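Local coordinates for putative uncharacterized protein (PDB 2Z6V) that probably transfers a sulfuryl group from the donor PAPS to an acceptor molecule, as sulfotransferases do, at residues Pro130-Leu135 with Ser244-Met249; Arg107-Leu112 with Asp265-Trp270; Ala147-Leu152 with Thr240-Trp245. All blocks are in the same frame, centred on the assembly; numbering follows the deposited sequence.

Contact 1. Residues Pro130-Leu135 with Ser244-Met249; sequences PARRSL and SWSLKM. With PLM (palmitic acid), chain C.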
loop_
_atom_site.group_PDB
_atom_site.type_symbol
_atom_site.label_atom_id
_atom_site.label_comp_id
_atom_site.label_asym_id
_atom_site.label_seq_id
_atom_site.Cartn_x
_atom_site.Cartn_y
_atom_site.Cartn_z
ATOM N N PRO A 130 21.049 6.832 -2.788
ATOM C CA PRO A 130 21.329 5.983 -3.954
ATOM C C PRO A 130 21.640 4.511 -3.683
ATOM O O PRO A 130 21.631 3.700 -4.604
ATOM C CB PRO A 130 22.483 6.714 -4.651
ATOM C CG PRO A 130 23.160 7.447 -3.530
ATOM C CD PRO A 130 22.009 7.947 -2.696
ATOM N N ALA A 131 21.903 4.161 -2.427
ATOM C CA ALA A 131 22.208 2.770 -2.075
ATOM C C ALA A 131 20.937 2.018 -1.681
ATOM O O ALA A 131 20.942 0.797 -1.481
ATOM C CB ALA A 131 23.200 2.731 -0.928
ATOM N N ARG A 132 19.847 2.765 -1.572
ATOM C CA ARG A 132 18.572 2.190 -1.189
ATOM C C ARG A 132 17.614 2.084 -2.384
ATOM O O ARG A 132 17.563 2.978 -3.229
ATOM C CB ARG A 132 17.966 3.052 -0.088
ATOM C CG ARG A 132 17.114 2.291 0.883
ATOM C CD ARG A 132 16.756 3.171 2.058
ATOM N NE ARG A 132 17.841 3.295 3.025
ATOM C CZ ARG A 132 18.352 2.264 3.689
ATOM N NH1 ARG A 132 17.882 1.042 3.477
ATOM N NH2 ARG A 132 19.304 2.458 4.585
ATOM N N ARG A 133 16.890 0.969 -2.470
ATOM C CA ARG A 133 15.924 0.773 -3.545
ATOM C C ARG A 133 14.533 0.942 -2.968
ATOM O O ARG A 133 14.284 0.595 -1.811
ATOM C CB ARG A 133 16.025 -0.629 -4.161
ATOM C CG ARG A 133 17.247 -0.875 -5.041
ATOM C CD ARG A 133 17.312 0.049 -6.261
ATOM N NE ARG A 133 18.546 0.828 -6.215
ATOM C CZ ARG A 133 18.598 2.157 -6.171
ATOM N NH1 ARG A 133 17.482 2.875 -6.181
ATOM N NH2 ARG A 133 19.768 2.769 -6.082
ATOM N N SER A 134 13.632 1.485 -3.781
ATOM C CA SER A 134 12.247 1.685 -3.382
ATOM C C SER A 134 11.364 1.070 -4.464
ATOM O O SER A 134 11.798 0.902 -5.598
ATOM C CB SER A 134 11.943 3.178 -3.248
ATOM O OG SER A 134 12.661 3.760 -2.171
ATOM N N LEU A 135 10.136 0.712 -4.105
ATOM C CA LEU A 135 9.191 0.139 -5.057
ATOM C C LEU A 135 8.517 1.327 -5.731
ATOM O O LEU A 135 7.831 2.113 -5.081
ATOM C CB LEU A 135 8.145 -0.713 -4.329
ATOM C CG LEU A 135 7.049 -1.433 -5.131
ATOM C CD1 LEU A 135 7.651 -2.543 -5.966
ATOM C CD2 LEU A 135 6.005 -2.012 -4.174
ATOM N N SER A 244 19.486 -1.966 -0.997
ATOM C CA SER A 244 18.790 -2.343 0.226
ATOM C C SER A 244 17.374 -1.787 0.083
ATOM O O SER A 244 17.188 -0.596 -0.182
ATOM C CB SER A 244 19.486 -1.726 1.444
ATOM O OG SER A 244 18.790 -2.044 2.639
ATOM N N TRP A 245 16.377 -2.640 0.264
ATOM C CA TRP A 245 14.995 -2.213 0.106
ATOM C C TRP A 245 14.373 -1.312 1.176
ATOM O O TRP A 245 14.618 -1.458 2.371
ATOM C CB TRP A 245 14.084 -3.438 -0.093
ATOM C CG TRP A 245 14.237 -4.098 -1.433
ATOM C CD1 TRP A 245 14.991 -5.193 -1.728
ATOM C CD2 TRP A 245 13.647 -3.673 -2.671
ATOM N NE1 TRP A 245 14.911 -5.480 -3.068
ATOM C CE2 TRP A 245 14.093 -4.562 -3.672
ATOM C CE3 TRP A 245 12.784 -2.626 -3.030
ATOM C CZ2 TRP A 245 13.706 -4.436 -5.015
ATOM C CZ3 TRP A 245 12.401 -2.503 -4.368
ATOM C CH2 TRP A 245 12.864 -3.405 -5.340
ATOM N N SER A 246 13.557 -0.376 0.709
ATOM C CA SER A 246 12.817 0.536 1.567
ATOM C C SER A 246 11.375 0.292 1.143
ATOM O O SER A 246 11.002 0.599 0.019
ATOM C CB SER A 246 13.204 1.987 1.293
ATOM O OG SER A 246 12.294 2.858 1.939
ATOM N N LEU A 247 10.570 -0.272 2.031
ATOM C CA LEU A 247 9.191 -0.588 1.689
ATOM C C LEU A 247 8.189 0.046 2.623
ATOM O O LEU A 247 8.533 0.446 3.739
ATOM C CB LEU A 247 8.996 -2.099 1.701
ATOM C CG LEU A 247 10.040 -2.853 0.881
ATOM C CD1 LEU A 247 10.013 -4.334 1.221
ATOM C CD2 LEU A 247 9.767 -2.613 -0.589
ATOM N N LYS A 248 6.945 0.127 2.149
ATOM C CA LYS A 248 5.853 0.699 2.918
ATOM C C LYS A 248 4.495 0.110 2.552
ATOM O O LYS A 248 4.243 -0.243 1.402
ATOM C CB LYS A 248 5.795 2.219 2.730
ATOM C CG LYS A 248 4.637 2.875 3.472
ATOM C CD LYS A 248 4.733 4.394 3.517
ATOM C CE LYS A 248 4.326 5.040 2.200
ATOM N NZ LYS A 248 4.295 6.535 2.296
ATOM N N MET A 249 3.635 0.016 3.561
ATOM C CA MET A 249 2.261 -0.461 3.440
ATOM C C MET A 249 1.685 -0.529 4.840
ATOM O O MET A 249 2.131 -1.323 5.664
ATOM C CB MET A 249 2.166 -1.843 2.794
ATOM C CG MET A 249 0.719 -2.306 2.684
ATOM S SD MET A 249 0.443 -3.856 1.818
ATOM C CE MET A 249 0.353 -5.024 3.177
HETATM C C1 PLM C . -10.164 -0.775 2.181
HETATM O O1 PLM C . -11.084 -1.265 2.871
HETATM O O2 PLM C . -9.866 -1.107 1.014
HETATM C C2 PLM C . -9.320 0.335 2.813
HETATM C C3 PLM C . -8.835 -0.063 4.208
HETATM C C4 PLM C . -7.880 0.968 4.813
HETATM C C5 PLM C . -6.619 1.140 3.961
HETATM C C6 PLM C . -6.861 2.064 2.766
HETATM C C7 PLM C . -5.700 1.963 1.775
HETATM C C8 PLM C . -5.753 0.637 1.015
HETATM C C9 PLM C . -4.342 0.073 0.841
HETATM C CA PLM C . -3.394 1.112 0.239
HETATM C CB PLM C . -1.930 0.756 0.516
HETATM C CC PLM C . -1.711 0.591 2.020
HETATM C CD PLM C . -2.187 -0.784 2.494
HETATM C CE PLM C . -2.476 -0.813 3.997
HETATM C CF PLM C . -3.653 0.108 4.325
HETATM C CG PLM C . -4.069 -0.001 5.792
HETATM O O HOH W 1 11.293 4.432 0.017
HETATM O O HOH W 2 8.862 1.449 -1.649
#

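Contact 2. Residues Arg107-Leu112 with Asp265-Trp270; sequences RPLIVL and DARLIW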
loop_
_atom_site.group_PDB
_atom_site.type_symbol
_atom_site.label_atom_id
_atom_site.label_comp_id
_atom_site.label_asym_id
_atom_site.label_seq_id
_atom_site.Cartn_x
_atom_site.Cartn_y
_atom_site.Cartn_z
ATOM N N ARG A 107 17.469 -7.450 5.418
ATOM C CA ARG A 107 17.119 -6.361 6.308
ATOM C C ARG A 107 16.365 -5.222 5.645
ATOM O O ARG A 107 16.761 -4.061 5.741
ATOM C CB ARG A 107 18.396 -5.836 6.965
ATOM C CG ARG A 107 19.139 -6.909 7.734
ATOM C CD ARG A 107 20.469 -6.417 8.258
ATOM N NE ARG A 107 21.084 -7.406 9.138
ATOM C CZ ARG A 107 22.303 -7.296 9.657
ATOM N NH1 ARG A 107 22.777 -8.250 10.453
ATOM N NH2 ARG A 107 23.054 -6.236 9.377
ATOM N N PRO A 108 15.259 -5.540 4.965
ATOM C CA PRO A 108 14.479 -4.492 4.305
ATOM C C PRO A 108 13.914 -3.503 5.320
ATOM O O PRO A 108 13.479 -3.889 6.402
ATOM C CB PRO A 108 13.384 -5.277 3.594
ATOM C CG PRO A 108 13.183 -6.456 4.502
ATOM C CD PRO A 108 14.607 -6.851 4.816
ATOM N N LEU A 109 13.936 -2.228 4.965
ATOM C CA LEU A 109 13.413 -1.180 5.821
ATOM C C LEU A 109 11.930 -1.133 5.481
ATOM O O LEU A 109 11.576 -0.839 4.345
ATOM C CB LEU A 109 14.104 0.132 5.462
ATOM C CG LEU A 109 14.112 1.279 6.461
ATOM C CD1 LEU A 109 14.489 0.771 7.849
ATOM C CD2 LEU A 109 15.105 2.327 5.972
ATOM N N ILE A 110 11.068 -1.434 6.448
ATOM C CA ILE A 110 9.628 -1.472 6.197
ATOM C C ILE A 110 8.778 -0.582 7.101
ATOM O O ILE A 110 8.828 -0.707 8.327
ATOM C CB ILE A 110 9.093 -2.916 6.326
ATOM C CG1 ILE A 110 9.916 -3.862 5.450
ATOM C CG2 ILE A 110 7.630 -2.967 5.915
ATOM C CD1 ILE A 110 9.434 -5.308 5.469
ATOM N N VAL A 111 7.981 0.297 6.494
ATOM C CA VAL A 111 7.108 1.208 7.244
ATOM C C VAL A 111 5.689 0.635 7.345
ATOM O O VAL A 111 5.085 0.273 6.339
ATOM C CB VAL A 111 7.031 2.604 6.570
ATOM C CG1 VAL A 111 6.098 3.517 7.361
ATOM C CG2 VAL A 111 8.421 3.211 6.466
ATOM N N LEU A 112 5.162 0.565 8.562
ATOM C CA LEU A 112 3.832 0.010 8.787
ATOM C C LEU A 112 3.069 0.810 9.829
ATOM O O LEU A 112 3.608 1.739 10.426
ATOM C CB LEU A 112 3.962 -1.446 9.243
ATOM C CG LEU A 112 4.850 -1.684 10.477
ATOM C CD1 LEU A 112 4.060 -1.405 11.754
ATOM C CD2 LEU A 112 5.356 -3.119 10.478
ATOM N N ASP A 265 14.416 -10.689 9.296
ATOM C CA ASP A 265 15.405 -9.654 9.621
ATOM C C ASP A 265 14.941 -8.214 9.362
ATOM O O ASP A 265 15.730 -7.263 9.473
ATOM C CB ASP A 265 16.692 -9.915 8.832
ATOM C CG ASP A 265 16.486 -9.844 7.310
ATOM O OD1 ASP A 265 15.336 -9.995 6.816
ATOM O OD2 ASP A 265 17.497 -9.651 6.600
ATOM N N ALA A 266 13.667 -8.059 9.021
ATOM C CA ALA A 266 13.097 -6.751 8.721
ATOM C C ALA A 266 13.263 -5.685 9.798
ATOM O O ALA A 266 13.021 -5.921 10.978
ATOM C CB ALA A 266 11.625 -6.903 8.392
ATOM N N ARG A 267 13.680 -4.501 9.373
ATOM C CA ARG A 267 13.826 -3.375 10.279
ATOM C C ARG A 267 12.502 -2.616 10.164
ATOM O O ARG A 267 12.234 -1.936 9.177
ATOM C CB ARG A 267 15.026 -2.533 9.862
ATOM C CG ARG A 267 16.307 -3.303 10.046
ATOM C CD ARG A 267 17.526 -2.500 9.688
ATOM N NE ARG A 267 17.654 -2.307 8.248
ATOM C CZ ARG A 267 18.753 -1.841 7.665
ATOM N NH1 ARG A 267 19.810 -1.524 8.409
ATOM N NH2 ARG A 267 18.798 -1.694 6.344
ATOM N N LEU A 268 11.677 -2.767 11.192
ATOM C CA LEU A 268 10.344 -2.194 11.232
ATOM C C LEU A 268 10.193 -0.759 11.728
ATOM O O LEU A 268 10.464 -0.450 12.893
ATOM C CB LEU A 268 9.453 -3.114 12.065
ATOM C CG LEU A 268 9.510 -4.608 11.705
ATOM C CD1 LEU A 268 8.771 -5.414 12.769
ATOM C CD2 LEU A 268 8.902 -4.849 10.329
ATOM N N ILE A 269 9.749 0.113 10.830
ATOM C CA ILE A 269 9.510 1.506 11.180
ATOM C C ILE A 269 8.011 1.625 11.386
ATOM O O ILE A 269 7.246 1.506 10.441
ATOM C CB ILE A 269 9.914 2.469 10.046
ATOM C CG1 ILE A 269 11.412 2.358 9.763
ATOM C CG2 ILE A 269 9.556 3.896 10.429
ATOM C CD1 ILE A 269 11.865 3.220 8.625
ATOM N N TRP A 270 7.595 1.832 12.626
ATOM C CA TRP A 270 6.182 1.972 12.951
ATOM C C TRP A 270 5.831 3.463 12.857
ATOM O O TRP A 270 6.411 4.293 13.566
ATOM C CB TRP A 270 5.937 1.454 14.372
ATOM C CG TRP A 270 4.498 1.239 14.742
ATOM C CD1 TRP A 270 3.410 1.880 14.228
ATOM C CD2 TRP A 270 4.001 0.362 15.764
ATOM N NE1 TRP A 270 2.264 1.461 14.868
ATOM C CE2 TRP A 270 2.598 0.530 15.815
ATOM C CE3 TRP A 270 4.607 -0.548 16.644
ATOM C CZ2 TRP A 270 1.786 -0.180 16.712
ATOM C CZ3 TRP A 270 3.798 -1.256 17.541
ATOM C CH2 TRP A 270 2.402 -1.066 17.565
#

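Contact 3. Residues Ala147-Leu152 with Thr240-Trp245; sequences ASTETL and TAPGSW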
loop_
_atom_site.group_PDB
_atom_site.type_symbol
_atom_site.label_atom_id
_atom_site.label_comp_id
_atom_site.label_asym_id
_atom_site.label_seq_id
_atom_site.Cartn_x
_atom_site.Cartn_y
_atom_site.Cartn_z
ATOM N N ALA A 147 14.177 -3.062 -14.912
ATOM C CA ALA A 147 15.093 -2.062 -15.446
ATOM C C ALA A 147 16.349 -1.904 -14.609
ATOM O O ALA A 147 16.394 -2.289 -13.440
ATOM C CB ALA A 147 14.385 -0.710 -15.561
ATOM N N SER A 148 17.373 -1.327 -15.224
ATOM C CA SER A 148 18.634 -1.069 -14.549
ATOM C C SER A 148 18.449 0.097 -13.571
ATOM O O SER A 148 17.488 0.877 -13.675
ATOM C CB SER A 148 19.700 -0.700 -15.575
ATOM O OG SER A 148 19.343 0.497 -16.232
ATOM N N THR A 149 19.376 0.214 -12.626
ATOM C CA THR A 149 19.344 1.284 -11.636
ATOM C C THR A 149 19.300 2.659 -12.315
ATOM O O THR A 149 18.455 3.499 -11.993
ATOM C CB THR A 149 20.592 1.218 -10.723
ATOM O OG1 THR A 149 20.689 -0.092 -10.152
ATOM C CG2 THR A 149 20.500 2.239 -9.602
ATOM N N GLU A 150 20.205 2.876 -13.266
ATOM C CA GLU A 150 20.286 4.150 -13.977
ATOM C C GLU A 150 18.993 4.597 -14.666
ATOM O O GLU A 150 18.800 5.790 -14.903
ATOM C CB GLU A 150 21.397 4.103 -15.032
ATOM C CG GLU A 150 22.788 3.795 -14.507
ATOM C CD GLU A 150 22.962 2.348 -14.040
ATOM O OE1 GLU A 150 22.603 1.415 -14.797
ATOM O OE2 GLU A 150 23.479 2.146 -12.918
ATOM N N THR A 151 18.114 3.649 -14.989
ATOM C CA THR A 151 16.880 3.982 -15.690
ATOM C C THR A 151 15.576 3.784 -14.900
ATOM O O THR A 151 14.486 3.801 -15.471
ATOM C CB THR A 151 16.795 3.181 -17.016
ATOM O OG1 THR A 151 16.773 1.777 -16.732
ATOM C CG2 THR A 151 18.006 3.478 -17.903
ATOM N N LEU A 152 15.670 3.615 -13.588
ATOM C CA LEU A 152 14.470 3.414 -12.787
ATOM C C LEU A 152 13.459 4.546 -12.961
ATOM O O LEU A 152 12.262 4.364 -12.723
ATOM C CB LEU A 152 14.831 3.260 -11.311
ATOM C CG LEU A 152 15.644 2.009 -10.963
ATOM C CD1 LEU A 152 15.926 1.997 -9.469
ATOM C CD2 LEU A 152 14.884 0.748 -11.379
ATOM N N THR A 240 18.311 -6.437 -11.610
ATOM C CA THR A 240 18.883 -5.460 -12.535
ATOM C C THR A 240 19.172 -4.124 -11.860
ATOM O O THR A 240 19.921 -3.309 -12.390
ATOM C CB THR A 240 17.967 -5.221 -13.763
ATOM O OG1 THR A 240 16.621 -4.988 -13.326
ATOM C CG2 THR A 240 18.006 -6.424 -14.702
ATOM N N ALA A 241 18.580 -3.916 -10.687
ATOM C CA ALA A 241 18.754 -2.686 -9.922
ATOM C C ALA A 241 18.901 -3.035 -8.438
ATOM O O ALA A 241 17.975 -2.848 -7.647
ATOM C CB ALA A 241 17.555 -1.777 -10.132
ATOM N N PRO A 242 20.084 -3.532 -8.047
ATOM C CA PRO A 242 20.409 -3.934 -6.672
ATOM C C PRO A 242 20.449 -2.814 -5.631
ATOM O O PRO A 242 20.675 -1.645 -5.959
ATOM C CB PRO A 242 21.762 -4.630 -6.831
ATOM C CG PRO A 242 22.394 -3.847 -7.941
ATOM C CD PRO A 242 21.256 -3.687 -8.928
ATOM N N GLY A 243 20.230 -3.203 -4.375
ATOM C CA GLY A 243 20.246 -2.261 -3.273
ATOM C C GLY A 243 19.519 -2.779 -2.042
ATOM O O GLY A 243 19.001 -3.902 -2.025
ATOM N N SER A 244 19.486 -1.966 -0.997
ATOM C CA SER A 244 18.790 -2.343 0.226
ATOM C C SER A 244 17.374 -1.787 0.083
ATOM O O SER A 244 17.188 -0.596 -0.182
ATOM C CB SER A 244 19.486 -1.726 1.444
ATOM O OG SER A 244 18.790 -2.044 2.639
ATOM N N TRP A 245 16.377 -2.640 0.264
ATOM C CA TRP A 245 14.995 -2.213 0.106
ATOM C C TRP A 245 14.373 -1.312 1.176
ATOM O O TRP A 245 14.618 -1.458 2.371
ATOM C CB TRP A 245 14.084 -3.438 -0.093
ATOM C CG TRP A 245 14.237 -4.098 -1.433
ATOM C CD1 TRP A 245 14.991 -5.193 -1.728
ATOM C CD2 TRP A 245 13.647 -3.673 -2.671
ATOM N NE1 TRP A 245 14.911 -5.480 -3.068
ATOM C CE2 TRP A 245 14.093 -4.562 -3.672
ATOM C CE3 TRP A 245 12.784 -2.626 -3.030
ATOM C CZ2 TRP A 245 13.706 -4.436 -5.015
ATOM C CZ3 TRP A 245 12.401 -2.503 -4.368
ATOM C CH2 TRP A 245 12.864 -3.405 -5.340
HETATM O O HOH W 3 22.435 -0.596 -8.251
#

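Contact 1. Residues Pro130-Leu135 with Ser244-Met249
Arg-132 pairs in parallel with Ser-244 and Arg-133 with Trp-245, forming the edge of the central sheet of a sulfotransferase fold, whose parallel strands and flanking helices resemble those of P-loop kinases. The two short strand segments are twisted by 39° against each other and part after these pairs. Pairing begins where Ser-244 N gives its hydrogen to Ala-131 O at 3.2 Å. Arg-133 then bonds through both of its backbone groups: Arg-133 N donates to Ser-244 O at 2.8 Å, and Arg-133 O accepts from Ser-246 N, also at 2.8 Å.

On one face, CB of Arg-133 lies over the indole of Trp-245, 4.0 Å from the centroid of the six-membered ring, as a CH-pi contact. Bends at chi2 (-61°) and chi3 then take the rest of the chain off the ring. A long side chain suits this edge because its aliphatic root can cover the indole while Arg-133 NE hydrogen-bonds to Pro-242 O. On the other face, CD of Arg-132 packs at 3.8 Å on CB of Ser-246, and NH2 of Arg-132 forms a salt bridge with Glu-356.

Ser-134 and Ser-246, both small, lie on the same face as Arg-132, and one water is hydrogen-bonded to both hydroxyls, 2.7 Å from Ser-134 OG and from Ser-246 OG. Where the strands diverge, a second water accepts from Leu-135 N and donates to Ser-246 O, replacing a direct backbone bond. Farther along, the Met-249 side chain touches the alkyl chain of a bound palmitic acid.

Helix 224-238 covers the Trp-245 side and helix 120-126 the face of Arg-132 and Ser-246, while strand 109-113 pairs with the far edge of strand 244-248.

Contact 2. Residues Arg107-Leu112 with Asp265-Trp270
Arg-107 N donates to the carboxylate of Asp-265 in a hydrogen bond to OD2 that joins the two segments just before their strands begin; the modelled spacing of 2.5 Å between Arg-107 N and Asp-265 OD2 is shorter than usual and probably imprecise at this resolution. The carboxylate gets there because CG of Asp-265 stands between its own N and carbonyl carbon (chi1 62°). The carbonyl of Arg-107 is gripped too, though weakly: NE and NH2 of Arg-267 each lie 3.2 Å from Arg-107 O in bent bonds. CB of Arg-107 rests over one face of that same guanidinium, so an arginine serves here with both its N-H groups and its flat surface.

A regular parallel ladder follows. Pro-108 has no N-H to give, but its O accepts from Arg-267 N. Ile-110 N then bonds to Arg-267 O at 3.0 Å, and Ile-110 O receives Ile-269 N at 2.8 Å. Leu-112 N closes the series on Ile-269 O.

Beta-branched and leucine side chains fill both faces of these buried strands. On one, CD1 of Leu-109 touches CD1 of Ile-269 at 3.7 Å, and CG2 of Val-111 lies beside the CB of Ile-269. On the other, Leu-112 uses its two methyls separately: CD2 meets CD2 of Leu-268 at 3.9 Å, while CD1 sits over the indole face of Trp-270, 4.2 Å from the centroid of the five-membered ring.

Helix 256-262 packs on the face of Ile-110, Leu-112 and Leu-268, within the crossover from strand 244-248 to strand 267-272, and helix 301-326 touches Trp-270. Strand 109-113 lies centrally, bonded on its other edge to strand 244-248, and strand 331-335 flanks strand 267-272.

Contact 3. Residues Ala147-Leu152 with Thr240-Trp245
Thr-149 meets Ala-241 and Pro-242 through one branch of its side chain. From CB the chain forks. OG1, anti to the carbonyl carbon (chi1 -54°), lies 3.2 Å from CA of Ala-241 and 3.8 Å from CD of Pro-242. Thr-149 OG1 is also hydrogen-bonded to a water, 2.6 Å away, which donates to Pro-242 O at 3.1 Å and so bridges the two loops. The other branch, CG2, packs against NH2 of Arg-133. A threonine therefore offers a polar arm to one neighbour and a methyl to another.

The small methyl of Ala-241 points at the 147-152 loop, near Ala-147 O and Thr-149 OG1, and is met at 3.9 Å by CD2 of Leu-152. One direct hydrogen bond supports the packing: Thr-240 OG1 donates to Ala-147 O at 2.7 Å, approaching from above the carbonyl plane, 65° out of it. Within the turn closed by Thr-151 N to Ser-148 O, Ser-148 OG and Thr-151 OG1 are hydrogen-bonded at 2.9 Å.

These pieces join the loop between strand 132-134 and helix 156-166 to the connection that leaves helix 224-238 and enters strand 244-248.

Contacts 1 and 2 are successive parts of one sheet, their centres about 10 Å apart: strand 244-248 pairs with 132-134 on one edge and 109-113 on the other, Leu-247 N lying 2.6 Å from Leu-109 O. The touching residues of contact 3, Thr-240 to Pro-242, lie just before strand 244-248, and its segment shares Ser-244 and Trp-245 with contact 1; their centres are also about 10 Å apart. The palmitic acid lies beyond the C-terminal ends of the strands of contacts 1 and 2, about 8 Å from the Leu-112 side chain. Lys-248 NZ bonds Thr-119 OG1 in the loop after strand 109-113, where sulfotransferases bind PAPS, so that region is probably the donor site.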